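PDB 4Z0P: NAD-dependent dehydrogenase from Rhizobium meliloti, which reduces glyoxylate and hydroxypyruvate with NADPH as the hydride donor, as a member of the D-isomer specific 2-hydroxyacid dehydrogenase family. Local coordinates for residues 76-81 with 233-238; 101-106 with 149-154; 169-174 with 204-209. One frame throughout, in Å; residues are numbered along the deposited sequence.

Overall arrangement
The three contacts follow one NADPH molecule through the cleft of a two-domain dehydrogenase. Contact 1 (76-81 with 233-238) lies at the nicotinamide end, with oxalate bound between its segments. Contact 2 (101-106 with 149-154) packs on the nicotinamide and hydrogen-bonds the pyrophosphate, and contact 3 (169-174 with 204-209) lines the adenine and the 2'-phosphate of its ribose. Their centres lie about 16 Å (1 and 2), 13 Å (1 and 3) and 17 Å (2 and 3) apart. Neighbouring pieces also touch: Ala233 CB lies 3.5 Å from Trp106 CZ3, and Gly237 O is 3.0 Å from Gly209 N. Contacts 2 and 3 both fall within the chain loop closed by contact 1.

Contact 1 of 3, residues 76-81 with 233-238; sequences GVDHVL and AGRGGS. With NDP (NADPH dihydro-nicotinamide-adenine-dinucleotide phosphate), chain H; OXD (oxalic acid), chain C.
The substrate site of this dehydrogenase lies in the cleft between its two domains, and here a loop after strand 69-72 faces the loop that follows strand 229-232 of the coenzyme-binding sheet. A salt bridge joins them: Arg235 NE donates to Asp78 OD1 at 2.9 Å, with an N-H...O angle of 151°. The carboxylate oxygen is met on its syn side, somewhat out of the carboxylate plane, and the carboxylate and guanidinium planes are turned 55° apart. Water 1 makes a second link, donating a hydrogen bond to Asp78 OD1 and accepting one from Arg235 NH2. The Arg235 chain is bent at chi2 (-74°), then runs extended through chi3, carrying its head to the bound oxalate. There NH1 reaches oxalate O6 at 2.8 Å and NH2 reaches O5 at 2.9 Å; a further NH2 bond to O6 is weak. NH1 also donates to Gly234 O, one residue back, so several acceptors together fix the rotation of the guanidinium. The ribose hydroxyl O2D of NADPH sits over the centre of one guanidinium face, 3.1 Å above the plane. From the other loop, the backbone N of Gly76 grips oxalate O5 at 2.7 Å, while Gly76 CA packs 3.6 Å from Arg235 NH2. Ala233 O receives the nicotinamide amide N7N at 2.9 Å and helps set the rotation of that carboxamide. His283 and Ala75 add further bonds to oxalate. An arginine clasping a carboxylate beside the nicotinamide is the substrate-anchoring arrangement characteristic of D-2-hydroxyacid dehydrogenases.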
loop_
_atom_site.group_PDB
_atom_site.type_symbol
_atom_site.label_atom_id
_atom_site.label_comp_id
_atom_site.label_asym_id
_atom_site.label_seq_id
_atom_site.Cartn_x
_atom_site.Cartn_y
_atom_site.Cartn_z
ATOM N N GLY A 76 -10.980 1.028 20.733
ATOM C CA GLY A 76 -12.088 0.120 21.020
ATOM C C GLY A 76 -12.231 -0.046 22.519
ATOM O O GLY A 76 -11.248 -0.004 23.251
ATOM N N VAL A 77 -13.474 -0.154 22.981
ATOM C CA VAL A 77 -13.727 -0.270 24.409
ATOM C C VAL A 77 -14.558 -1.507 24.765
ATOM O O VAL A 77 -15.033 -1.604 25.917
ATOM C CB VAL A 77 -14.406 0.999 25.000
ATOM C CG1 VAL A 77 -13.421 2.162 25.050
ATOM C CG2 VAL A 77 -15.681 1.338 24.223
ATOM N N ASP A 78 -14.774 -2.412 23.811
ATOM C CA ASP A 78 -15.641 -3.573 24.058
ATOM C C ASP A 78 -15.146 -4.455 25.208
ATOM O O ASP A 78 -15.937 -4.970 25.978
ATOM C CB ASP A 78 -15.864 -4.396 22.807
ATOM C CG ASP A 78 -14.560 -4.842 22.159
ATOM O OD1 ASP A 78 -13.770 -3.959 21.731
ATOM O OD2 ASP A 78 -14.342 -6.067 22.089
ATOM N N HIS A 79 -13.839 -4.607 25.366
ATOM C CA HIS A 79 -13.310 -5.313 26.534
ATOM C C HIS A 79 -13.402 -4.553 27.849
ATOM O O HIS A 79 -13.868 -5.099 28.850
ATOM C CB HIS A 79 -11.879 -5.827 26.270
ATOM C CG HIS A 79 -11.288 -6.519 27.448
ATOM N ND1 HIS A 79 -11.647 -7.802 27.810
ATOM C CD2 HIS A 79 -10.439 -6.079 28.403
ATOM C CE1 HIS A 79 -11.010 -8.130 28.917
ATOM N NE2 HIS A 79 -10.279 -7.101 29.304
ATOM N N VAL A 80 -13.001 -3.258 27.892
ATOM C CA VAL A 80 -13.008 -2.539 29.164
ATOM C C VAL A 80 -14.428 -2.414 29.715
ATOM O O VAL A 80 -14.613 -2.425 30.901
ATOM C CB VAL A 80 -12.306 -1.136 29.119
ATOM C CG1 VAL A 80 -13.043 -0.148 28.290
ATOM C CG2 VAL A 80 -12.129 -0.549 30.508
ATOM N N LEU A 81 -15.406 -2.348 28.799
ATOM C CA LEU A 81 -16.816 -2.278 29.250
ATOM C C LEU A 81 -17.262 -3.506 30.004
ATOM O O LEU A 81 -18.224 -3.429 30.754
ATOM C CB LEU A 81 -17.766 -2.027 28.064
ATOM C CG LEU A 81 -17.669 -0.621 27.446
ATOM C CD1 LEU A 81 -18.481 -0.578 26.162
ATOM C CD2 LEU A 81 -18.198 0.443 28.405
ATOM N N ALA A 233 -10.380 -5.225 10.162
ATOM C CA ALA A 233 -9.517 -4.752 11.245
ATOM C C ALA A 233 -10.297 -4.073 12.353
ATOM O O ALA A 233 -9.714 -3.309 13.146
ATOM C CB ALA A 233 -8.436 -3.816 10.715
ATOM N N GLY A 234 -11.586 -4.385 12.446
ATOM C CA GLY A 234 -12.419 -3.899 13.537
ATOM C C GLY A 234 -12.271 -4.790 14.751
ATOM O O GLY A 234 -11.329 -4.631 15.556
ATOM N N ARG A 235 -13.182 -5.755 14.875
ATOM C CA ARG A 235 -13.094 -6.751 15.934
ATOM C C ARG A 235 -13.488 -8.102 15.409
ATOM O O ARG A 235 -14.381 -8.222 14.566
ATOM C CB ARG A 235 -14.030 -6.379 17.079
ATOM C CG ARG A 235 -13.545 -5.224 17.939
ATOM C CD ARG A 235 -12.415 -5.684 18.816
ATOM N NE ARG A 235 -11.874 -4.653 19.682
ATOM C CZ ARG A 235 -10.883 -3.838 19.386
ATOM N NH1 ARG A 235 -10.301 -3.854 18.187
ATOM N NH2 ARG A 235 -10.459 -2.981 20.295
ATOM N N GLY A 236 -12.844 -9.130 15.944
ATOM C CA GLY A 236 -13.125 -10.504 15.575
ATOM C C GLY A 236 -14.526 -10.978 15.867
ATOM O O GLY A 236 -15.105 -11.745 15.102
ATOM N N GLY A 237 -15.107 -10.477 16.942
ATOM C CA GLY A 237 -16.462 -10.885 17.293
ATOM C C GLY A 237 -17.529 -10.457 16.290
ATOM O O GLY A 237 -18.655 -10.949 16.346
ATOM N N SER A 238 -17.190 -9.541 15.378
ATOM C CA SER A 238 -18.107 -9.130 14.319
ATOM C C SER A 238 -18.159 -10.113 13.150
ATOM O O SER A 238 -19.024 -9.979 12.291
ATOM C CB SER A 238 -17.781 -7.719 13.817
ATOM O OG SER A 238 -17.972 -6.772 14.856
HETATM P PA NDP H . -15.747 5.432 15.694
HETATM O O1A NDP H . -16.644 5.392 16.921
HETATM O O2A NDP H . -15.160 6.750 15.312
HETATM O O5B NDP H . -16.622 4.894 14.489
HETATM C C5B NDP H . -17.485 3.779 14.573
HETATM C C4B NDP H . -18.317 3.738 13.320
HETATM O O4B NDP H . -19.055 2.519 13.349
HETATM C C3B NDP H . -19.341 4.865 13.210
HETATM O O3B NDP H . -19.430 5.235 11.839
HETATM C C2B NDP H . -20.624 4.208 13.672
HETATM O O2B NDP H . -21.809 4.762 13.133
HETATM C C1B NDP H . -20.419 2.824 13.115
HETATM N N9A NDP H . -21.315 1.870 13.790
HETATM C C8A NDP H . -21.318 1.438 15.066
HETATM N N7A NDP H . -22.273 0.575 15.330
HETATM C C5A NDP H . -22.932 0.442 14.141
HETATM C C6A NDP H . -24.058 -0.308 13.747
HETATM N N6A NDP H . -24.720 -1.132 14.592
HETATM N N1A NDP H . -24.478 -0.213 12.454
HETATM C C2A NDP H . -23.819 0.603 11.618
HETATM N N3A NDP H . -22.753 1.365 11.882
HETATM C C4A NDP H . -22.348 1.228 13.172
HETATM O O3 NDP H . -14.640 4.289 15.974
HETATM P PN NDP H . -13.171 4.313 15.284
HETATM O O1N NDP H . -13.292 4.561 13.818
HETATM O O2N NDP H . -12.239 5.151 16.084
HETATM O O5D NDP H . -12.757 2.810 15.608
HETATM C C5D NDP H . -13.498 1.751 15.037
HETATM C C4D NDP H . -13.090 0.418 15.647
HETATM O O4D NDP H . -11.833 -0.009 15.119
HETATM C C3D NDP H . -12.847 0.400 17.150
HETATM O O3D NDP H . -14.094 0.325 17.870
HETATM C C2D NDP H . -11.976 -0.817 17.392
HETATM O O2D NDP H . -12.788 -1.974 17.661
HETATM C C1D NDP H . -11.302 -0.981 16.006
HETATM N N1N NDP H . -9.846 -0.830 16.061
HETATM C C2N NDP H . -9.006 -1.889 15.734
HETATM C C3N NDP H . -7.649 -1.764 15.760
HETATM C C7N NDP H . -6.719 -2.833 15.268
HETATM O O7N NDP H . -5.516 -2.747 15.583
HETATM N N7N NDP H . -7.182 -3.831 14.546
HETATM C C4N NDP H . -7.048 -0.485 16.210
HETATM C C5N NDP H . -8.018 0.583 16.559
HETATM C C6N NDP H . -9.322 0.408 16.459
HETATM P P2B NDP H . -22.370 6.183 13.642
HETATM O O1X NDP H . -21.409 7.184 13.054
HETATM O O2X NDP H . -23.744 6.220 12.996
HETATM O O3X NDP H . -22.381 6.141 15.124
HETATM C C1 OXD C . -7.728 -0.602 19.600
HETATM C C2 OXD C . -7.104 -1.883 19.288
HETATM O O3 OXD C . -7.044 0.453 19.597
HETATM O O4 OXD C . -5.907 -2.064 19.556
HETATM O O5 OXD C . -8.945 -0.602 19.879
HETATM O O6 OXD C . -7.780 -2.781 18.765
HETATM O O HOH W 1 -10.822 -4.217 22.951
#

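Contact 2 of 3, residues 101-106 with 149-154; sequences TRMSEW and GVLGQD. With NDP (NADPH dihydro-nicotinamide-adenine-dinucleotide phosphate), chain H.
Met103 and Leu151 make the apolar part of this contact between helix 97-115 and the start of helix 150-161, whose segments have axes 9.1 Å apart and cross at -54°. Their side chains run at about a right angle, Met103 CE lying 4.0 Å from Leu151 CD1. Bends at chi2 and chi3 turn the Met103 methyl to the nicotinamide, 3.5 Å from NADPH C3N; Leu151 CD1 meets C6N of the same ring at 3.5 Å. The polar contacts adjoin this pair. Ser104 OG donates to Asp154 OD2 at 2.7 Å, on the anti side and tilted out of the carboxylate plane, and water 2 spans Ser104 OG and Leu151 O. Asp154 also pairs with Arg157 and Lys158. Gly149, at the N-cap position, and Gly152 fit the glycine-rich GxGxxG turn of a Rossmann fold, and backbone amides in the first turn of the helix bind the pyrophosphate: Val150 N bonds O2A and Leu151 N bonds O1N, with nearly straight N-H...O angles of 169° and 168°. The positive end of the helix dipole probably favours the phosphate charge here. On helix 97-115, Arg102 and Glu105 reach Gln135 and Arg116 of the second subunit.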
loop_
_atom_site.group_PDB
_atom_site.type_symbol
_atom_site.label_atom_id
_atom_site.label_comp_id
_atom_site.label_asym_id
_atom_site.label_seq_id
_atom_site.Cartn_x
_atom_site.Cartn_y
_atom_site.Cartn_z
ATOM N N THR A 101 -3.467 7.249 11.411
ATOM C CA THR A 101 -2.553 7.134 10.270
ATOM C C THR A 101 -2.047 5.696 10.117
ATOM O O THR A 101 -1.886 5.198 8.996
ATOM C CB THR A 101 -1.436 8.193 10.318
ATOM O OG1 THR A 101 -0.953 8.418 8.997
ATOM C CG2 THR A 101 -0.285 7.828 11.245
ATOM N N ARG A 102 -1.865 5.021 11.241
ATOM C CA ARG A 102 -1.421 3.621 11.256
ATOM C C ARG A 102 -2.480 2.683 10.678
ATOM O O ARG A 102 -2.163 1.782 9.872
ATOM C CB ARG A 102 -1.012 3.220 12.661
ATOM C CG ARG A 102 0.295 3.810 13.147
ATOM C CD ARG A 102 0.446 3.659 14.651
ATOM N NE ARG A 102 1.750 4.143 15.127
ATOM C CZ ARG A 102 2.860 3.400 15.214
ATOM N NH1 ARG A 102 2.833 2.109 14.934
ATOM N NH2 ARG A 102 3.996 3.956 15.643
ATOM N N MET A 103 -3.742 2.884 11.070
ATOM C CA MET A 103 -4.814 2.063 10.505
ATOM C C MET A 103 -4.881 2.238 8.989
ATOM O O MET A 103 -5.003 1.252 8.248
ATOM C CB MET A 103 -6.163 2.373 11.134
ATOM C CG MET A 103 -7.299 1.534 10.582
ATOM S SD MET A 103 -7.060 -0.244 10.777
ATOM C CE MET A 103 -7.616 -0.483 12.468
ATOM N N SER A 104 -4.795 3.485 8.524
ATOM C CA SER A 104 -4.881 3.733 7.108
ATOM C C SER A 104 -3.752 3.094 6.332
ATOM O O SER A 104 -3.969 2.624 5.219
ATOM C CB SER A 104 -4.988 5.217 6.827
ATOM O OG SER A 104 -6.271 5.673 7.282
ATOM N N GLU A 105 -2.564 3.030 6.926
ATOM C CA GLU A 105 -1.466 2.263 6.331
ATOM C C GLU A 105 -1.856 0.811 6.119
ATOM O O GLU A 105 -1.631 0.241 5.060
ATOM C CB GLU A 105 -0.230 2.258 7.216
ATOM C CG GLU A 105 0.469 3.594 7.399
ATOM C CD GLU A 105 1.483 3.572 8.542
ATOM O OE1 GLU A 105 1.709 2.487 9.119
ATOM O OE2 GLU A 105 1.996 4.655 8.900
ATOM N N TRP A 106 -2.406 0.196 7.156
ATOM C CA TRP A 106 -2.727 -1.224 7.080
ATOM C C TRP A 106 -3.843 -1.475 6.050
ATOM O O TRP A 106 -3.759 -2.415 5.255
ATOM C CB TRP A 106 -3.117 -1.761 8.471
ATOM C CG TRP A 106 -3.389 -3.256 8.502
ATOM C CD1 TRP A 106 -2.511 -4.243 8.832
ATOM C CD2 TRP A 106 -4.636 -3.913 8.205
ATOM N NE1 TRP A 106 -3.136 -5.479 8.769
ATOM C CE2 TRP A 106 -4.434 -5.302 8.375
ATOM C CE3 TRP A 106 -5.899 -3.463 7.836
ATOM C CZ2 TRP A 106 -5.468 -6.247 8.170
ATOM C CZ3 TRP A 106 -6.927 -4.384 7.644
ATOM C CH2 TRP A 106 -6.693 -5.771 7.819
ATOM N N GLY A 149 -16.367 6.131 10.917
ATOM C CA GLY A 149 -15.957 6.936 12.036
ATOM C C GLY A 149 -14.578 7.512 11.808
ATOM O O GLY A 149 -14.170 7.772 10.666
ATOM N N VAL A 150 -13.834 7.689 12.893
ATOM C CA VAL A 150 -12.493 8.266 12.787
ATOM C C VAL A 150 -11.644 7.454 11.807
ATOM O O VAL A 150 -11.025 8.009 10.878
ATOM C CB VAL A 150 -11.813 8.347 14.169
ATOM C CG1 VAL A 150 -10.367 8.805 14.052
ATOM C CG2 VAL A 150 -12.558 9.338 15.059
ATOM N N LEU A 151 -11.638 6.134 11.977
ATOM C CA LEU A 151 -10.757 5.281 11.164
ATOM C C LEU A 151 -11.308 5.083 9.760
ATOM O O LEU A 151 -10.578 5.231 8.766
ATOM C CB LEU A 151 -10.502 3.949 11.885
ATOM C CG LEU A 151 -9.840 4.077 13.255
ATOM C CD1 LEU A 151 -9.582 2.705 13.895
ATOM C CD2 LEU A 151 -8.570 4.916 13.234
ATOM N N GLY A 152 -12.598 4.786 9.658
ATOM C CA GLY A 152 -13.225 4.596 8.354
ATOM C C GLY A 152 -13.117 5.801 7.437
ATOM O O GLY A 152 -12.818 5.668 6.239
ATOM N N GLN A 153 -13.319 6.988 7.993
ATOM C CA GLN A 153 -13.231 8.195 7.149
ATOM C C GLN A 153 -11.820 8.447 6.613
ATOM O O GLN A 153 -11.637 8.788 5.438
ATOM C CB GLN A 153 -13.750 9.427 7.850
ATOM C CG GLN A 153 -15.233 9.317 8.130
ATOM C CD GLN A 153 -15.771 10.563 8.774
ATOM O OE1 GLN A 153 -15.338 11.657 8.447
ATOM N NE2 GLN A 153 -16.716 10.406 9.688
ATOM N N ASP A 154 -10.819 8.302 7.467
ATOM C CA ASP A 154 -9.454 8.534 7.045
ATOM C C ASP A 154 -9.044 7.515 5.993
ATOM O O ASP A 154 -8.421 7.885 4.991
ATOM C CB ASP A 154 -8.475 8.505 8.231
ATOM C CG ASP A 154 -7.113 9.038 7.859
ATOM O OD1 ASP A 154 -7.056 10.252 7.625
ATOM O OD2 ASP A 154 -6.103 8.284 7.803
HETATM P PA NDP H . -15.747 5.432 15.694
HETATM O O1A NDP H . -16.644 5.392 16.921
HETATM O O2A NDP H . -15.160 6.750 15.312
HETATM O O5B NDP H . -16.622 4.894 14.489
HETATM C C5B NDP H . -17.485 3.779 14.573
HETATM C C4B NDP H . -18.317 3.738 13.320
HETATM O O4B NDP H . -19.055 2.519 13.349
HETATM C C3B NDP H . -19.341 4.865 13.210
HETATM O O3B NDP H . -19.430 5.235 11.839
HETATM C C2B NDP H . -20.624 4.208 13.672
HETATM O O2B NDP H . -21.809 4.762 13.133
HETATM C C1B NDP H . -20.419 2.824 13.115
HETATM N N9A NDP H . -21.315 1.870 13.790
HETATM C C8A NDP H . -21.318 1.438 15.066
HETATM N N7A NDP H . -22.273 0.575 15.330
HETATM C C5A NDP H . -22.932 0.442 14.141
HETATM C C6A NDP H . -24.058 -0.308 13.747
HETATM N N6A NDP H . -24.720 -1.132 14.592
HETATM N N1A NDP H . -24.478 -0.213 12.454
HETATM C C2A NDP H . -23.819 0.603 11.618
HETATM N N3A NDP H . -22.753 1.365 11.882
HETATM C C4A NDP H . -22.348 1.228 13.172
HETATM O O3 NDP H . -14.640 4.289 15.974
HETATM P PN NDP H . -13.171 4.313 15.284
HETATM O O1N NDP H . -13.292 4.561 13.818
HETATM O O2N NDP H . -12.239 5.151 16.084
HETATM O O5D NDP H . -12.757 2.810 15.608
HETATM C C5D NDP H . -13.498 1.751 15.037
HETATM C C4D NDP H . -13.090 0.418 15.647
HETATM O O4D NDP H . -11.833 -0.009 15.119
HETATM C C3D NDP H . -12.847 0.400 17.150
HETATM O O3D NDP H . -14.094 0.325 17.870
HETATM C C2D NDP H . -11.976 -0.817 17.392
HETATM O O2D NDP H . -12.788 -1.974 17.661
HETATM C C1D NDP H . -11.302 -0.981 16.006
HETATM N N1N NDP H . -9.846 -0.830 16.061
HETATM C C2N NDP H . -9.006 -1.889 15.734
HETATM C C3N NDP H . -7.649 -1.764 15.760
HETATM C C7N NDP H . -6.719 -2.833 15.268
HETATM O O7N NDP H . -5.516 -2.747 15.583
HETATM N N7N NDP H . -7.182 -3.831 14.546
HETATM C C4N NDP H . -7.048 -0.485 16.210
HETATM C C5N NDP H . -8.018 0.583 16.559
HETATM C C6N NDP H . -9.322 0.408 16.459
HETATM P P2B NDP H . -22.370 6.183 13.642
HETATM O O1X NDP H . -21.409 7.184 13.054
HETATM O O2X NDP H . -23.744 6.220 12.996
HETATM O O3X NDP H . -22.381 6.141 15.124
HETATM O O HOH W 2 -7.964 4.417 9.132
#

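Contact 3 of 3, residues 169-174 with 204-209. With NDP (NADPH dihydro-nicotinamide-adenine-dinucleotide phosphate), chain H.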
loop_
_atom_site.group_PDB
_atom_site.type_symbol
_atom_site.label_atom_id
_atom_site.label_comp_id
_atom_site.label_asym_id
_atom_site.label_seq_id
_atom_site.Cartn_x
_atom_site.Cartn_y
_atom_site.Cartn_z
ATOM N N TRP A 169 -20.461 2.856 4.562
ATOM C CA TRP A 169 -21.715 2.512 5.227
ATOM C C TRP A 169 -21.567 2.674 6.724
ATOM O O TRP A 169 -20.539 2.322 7.305
ATOM C CB TRP A 169 -22.112 1.078 4.880
ATOM C CG TRP A 169 -23.349 0.588 5.553
ATOM C CD1 TRP A 169 -24.636 0.722 5.106
ATOM C CD2 TRP A 169 -23.435 -0.131 6.795
ATOM N NE1 TRP A 169 -25.513 0.122 5.985
ATOM C CE2 TRP A 169 -24.799 -0.389 7.038
ATOM C CE3 TRP A 169 -22.492 -0.574 7.729
ATOM C CZ2 TRP A 169 -25.244 -1.116 8.165
ATOM C CZ3 TRP A 169 -22.932 -1.273 8.855
ATOM C CH2 TRP A 169 -24.294 -1.530 9.067
ATOM N N SER A 170 -22.615 3.212 7.350
ATOM C CA SER A 170 -22.688 3.258 8.817
ATOM C C SER A 170 -24.139 3.439 9.186
ATOM O O SER A 170 -25.003 3.484 8.303
ATOM C CB SER A 170 -21.793 4.371 9.381
ATOM O OG SER A 170 -22.147 5.632 8.836
ATOM N N ARG A 171 -24.423 3.550 10.473
ATOM C CA ARG A 171 -25.826 3.597 10.903
ATOM C C ARG A 171 -26.510 4.848 10.392
ATOM O O ARG A 171 -27.589 4.774 9.786
ATOM C CB ARG A 171 -25.922 3.476 12.421
ATOM C CG ARG A 171 -27.358 3.429 12.929
ATOM C CD ARG A 171 -27.515 2.510 14.130
ATOM N NE ARG A 171 -26.522 2.783 15.162
ATOM C CZ ARG A 171 -26.333 2.032 16.245
ATOM N NH1 ARG A 171 -27.076 0.942 16.476
ATOM N NH2 ARG A 171 -25.392 2.382 17.113
ATOM N N SER A 172 -25.896 5.995 10.653
ATOM C CA SER A 172 -26.352 7.254 10.073
ATOM C C SER A 172 -25.505 7.545 8.842
ATOM O O SER A 172 -24.372 7.074 8.733
ATOM C CB SER A 172 -26.256 8.398 11.096
ATOM O OG SER A 172 -25.008 8.399 11.778
ATOM N N LYS A 173 -26.060 8.315 7.913
ATOM C CA LYS A 173 -25.343 8.726 6.699
ATOM C C LYS A 173 -24.355 9.857 7.012
ATOM O O LYS A 173 -24.716 10.832 7.657
ATOM C CB LYS A 173 -26.330 9.180 5.619
ATOM C CG LYS A 173 -25.750 9.185 4.214
ATOM C CD LYS A 173 -26.828 9.372 3.154
ATOM C CE LYS A 173 -27.579 8.079 2.864
ATOM N NZ LYS A 173 -28.752 8.292 1.970
ATOM N N ARG A 174 -23.114 9.713 6.548
ATOM C CA ARG A 174 -22.048 10.693 6.783
ATOM C C ARG A 174 -21.747 11.432 5.484
ATOM O O ARG A 174 -21.765 10.829 4.416
ATOM C CB ARG A 174 -20.781 9.971 7.253
ATOM C CG ARG A 174 -20.912 9.217 8.574
ATOM C CD ARG A 174 -20.640 10.094 9.793
ATOM N NE ARG A 174 -20.221 9.293 10.948
ATOM C CZ ARG A 174 -19.615 9.768 12.043
ATOM N NH1 ARG A 174 -19.277 8.929 13.027
ATOM N NH2 ARG A 174 -19.330 11.067 12.175
ATOM N N THR A 204 -20.049 -4.412 19.085
ATOM C CA THR A 204 -21.152 -4.144 19.993
ATOM C C THR A 204 -22.130 -5.299 19.858
ATOM O O THR A 204 -22.027 -6.089 18.914
ATOM C CB THR A 204 -21.891 -2.856 19.618
ATOM O OG1 THR A 204 -22.608 -3.079 18.399
ATOM C CG2 THR A 204 -20.895 -1.716 19.439
ATOM N N PRO A 205 -23.142 -5.338 20.720
ATOM C CA PRO A 205 -24.139 -6.385 20.505
ATOM C C PRO A 205 -24.794 -6.330 19.127
ATOM O O PRO A 205 -25.087 -7.366 18.539
ATOM C CB PRO A 205 -25.114 -6.155 21.654
ATOM C CG PRO A 205 -24.249 -5.617 22.737
ATOM C CD PRO A 205 -23.344 -4.670 22.026
ATOM N N ASP A 206 -24.921 -5.139 18.565
ATOM C CA ASP A 206 -25.521 -4.988 17.249
ATOM C C ASP A 206 -24.583 -5.330 16.092
ATOM O O ASP A 206 -25.053 -5.550 14.995
ATOM C CB ASP A 206 -26.053 -3.554 17.060
ATOM C CG ASP A 206 -27.262 -3.256 17.888
ATOM O OD1 ASP A 206 -27.968 -4.176 18.297
ATOM O OD2 ASP A 206 -27.503 -2.068 18.134
ATOM N N THR A 207 -23.274 -5.369 16.309
ATOM C CA THR A 207 -22.337 -5.761 15.232
ATOM C C THR A 207 -21.787 -7.171 15.403
ATOM O O THR A 207 -20.966 -7.624 14.600
ATOM C CB THR A 207 -21.155 -4.791 15.082
ATOM O OG1 THR A 207 -20.241 -4.918 16.174
ATOM C CG2 THR A 207 -21.619 -3.348 14.974
ATOM N N ARG A 208 -22.249 -7.885 16.415
ATOM C CA ARG A 208 -21.759 -9.232 16.641
ATOM C C ARG A 208 -22.191 -10.143 15.491
ATOM O O ARG A 208 -23.368 -10.192 15.155
ATOM C CB ARG A 208 -22.322 -9.786 17.950
ATOM C CG ARG A 208 -21.511 -10.951 18.462
ATOM C CD ARG A 208 -22.024 -11.408 19.809
ATOM N NE ARG A 208 -21.102 -12.382 20.357
ATOM C CZ ARG A 208 -20.146 -12.145 21.243
ATOM N NH1 ARG A 208 -19.920 -10.923 21.728
ATOM N NH2 ARG A 208 -19.393 -13.163 21.644
ATOM N N GLY A 209 -21.239 -10.857 14.886
ATOM C CA GLY A 209 -21.547 -11.785 13.801
ATOM C C GLY A 209 -22.141 -11.198 12.526
ATOM O O GLY A 209 -22.747 -11.926 11.739
HETATM P PA NDP H . -15.747 5.432 15.694
HETATM O O1A NDP H . -16.644 5.392 16.921
HETATM O O2A NDP H . -15.160 6.750 15.312
HETATM O O5B NDP H . -16.622 4.894 14.489
HETATM C C5B NDP H . -17.485 3.779 14.573
HETATM C C4B NDP H . -18.317 3.738 13.320
HETATM O O4B NDP H . -19.055 2.519 13.349
HETATM C C3B NDP H . -19.341 4.865 13.210
HETATM O O3B NDP H . -19.430 5.235 11.839
HETATM C C2B NDP H . -20.624 4.208 13.672
HETATM O O2B NDP H . -21.809 4.762 13.133
HETATM C C1B NDP H . -20.419 2.824 13.115
HETATM N N9A NDP H . -21.315 1.870 13.790
HETATM C C8A NDP H . -21.318 1.438 15.066
HETATM N N7A NDP H . -22.273 0.575 15.330
HETATM C C5A NDP H . -22.932 0.442 14.141
HETATM C C6A NDP H . -24.058 -0.308 13.747
HETATM N N6A NDP H . -24.720 -1.132 14.592
HETATM N N1A NDP H . -24.478 -0.213 12.454
HETATM C C2A NDP H . -23.819 0.603 11.618
HETATM N N3A NDP H . -22.753 1.365 11.882
HETATM C C4A NDP H . -22.348 1.228 13.172
HETATM O O3 NDP H . -14.640 4.289 15.974
HETATM P PN NDP H . -13.171 4.313 15.284
HETATM O O1N NDP H . -13.292 4.561 13.818
HETATM O O2N NDP H . -12.239 5.151 16.084
HETATM O O5D NDP H . -12.757 2.810 15.608
HETATM C C5D NDP H . -13.498 1.751 15.037
HETATM C C4D NDP H . -13.090 0.418 15.647
HETATM O O4D NDP H . -11.833 -0.009 15.119
HETATM C C3D NDP H . -12.847 0.400 17.150
HETATM O O3D NDP H . -14.094 0.325 17.870
HETATM C C2D NDP H . -11.976 -0.817 17.392
HETATM O O2D NDP H . -12.788 -1.974 17.661
HETATM C C1D NDP H . -11.302 -0.981 16.006
HETATM N N1N NDP H . -9.846 -0.830 16.061
HETATM C C2N NDP H . -9.006 -1.889 15.734
HETATM C C3N NDP H . -7.649 -1.764 15.760
HETATM C C7N NDP H . -6.719 -2.833 15.268
HETATM O O7N NDP H . -5.516 -2.747 15.583
HETATM N N7N NDP H . -7.182 -3.831 14.546
HETATM C C4N NDP H . -7.048 -0.485 16.210
HETATM C C5N NDP H . -8.018 0.583 16.559
HETATM C C6N NDP H . -9.322 0.408 16.459
HETATM P P2B NDP H . -22.370 6.183 13.642
HETATM O O1X NDP H . -21.409 7.184 13.054
HETATM O O2X NDP H . -23.744 6.220 12.996
HETATM O O3X NDP H . -22.381 6.141 15.124
#
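The backbones stay well apart, the closest CA pair being Arg171 and Asp206 at 10.7 Å, and the adenosine end of NADPH fills much of the gap. These are parts of the Rossmann-type coenzyme domain: the end of strand 165-169 with the loop after it, and the loop after strand 196-199. Across the gap runs a long, weak salt bridge: Arg171 NH1 to Asp206 OD2 is 3.5 Å, with the carboxylate oxygen at the edge of the guanidinium and the two planes 89° apart. The stronger partner of Arg171 is the hydroxyl of Tyr320, hydrogen-bonded to NH2. Arg171 bends at chi2 and chi3 (144° and 50°), which lays one guanidinium face toward the adenine, N6A standing 3.7 Å above its plane near the rim. Trp169 CH2 approaches the adenine carbon C2A at 3.4 Å, while Asp206 CB and Thr207 CG2 approach the adenine amino group from the other loop. Ser172 takes the 2'-phosphate that distinguishes NADPH from NADH with both its backbone N and OG, which bond O2X; the poorly ordered Arg174 adds a weak bond from NH1 to O1X. The turn behind Ser172 is tied by Ser170 OG, which donates to Ser172 O at 2.7 Å almost straight along the carbonyl bond. In the 204-209 loop, Thr204 N donates to Thr207 OG1 at 3.0 Å.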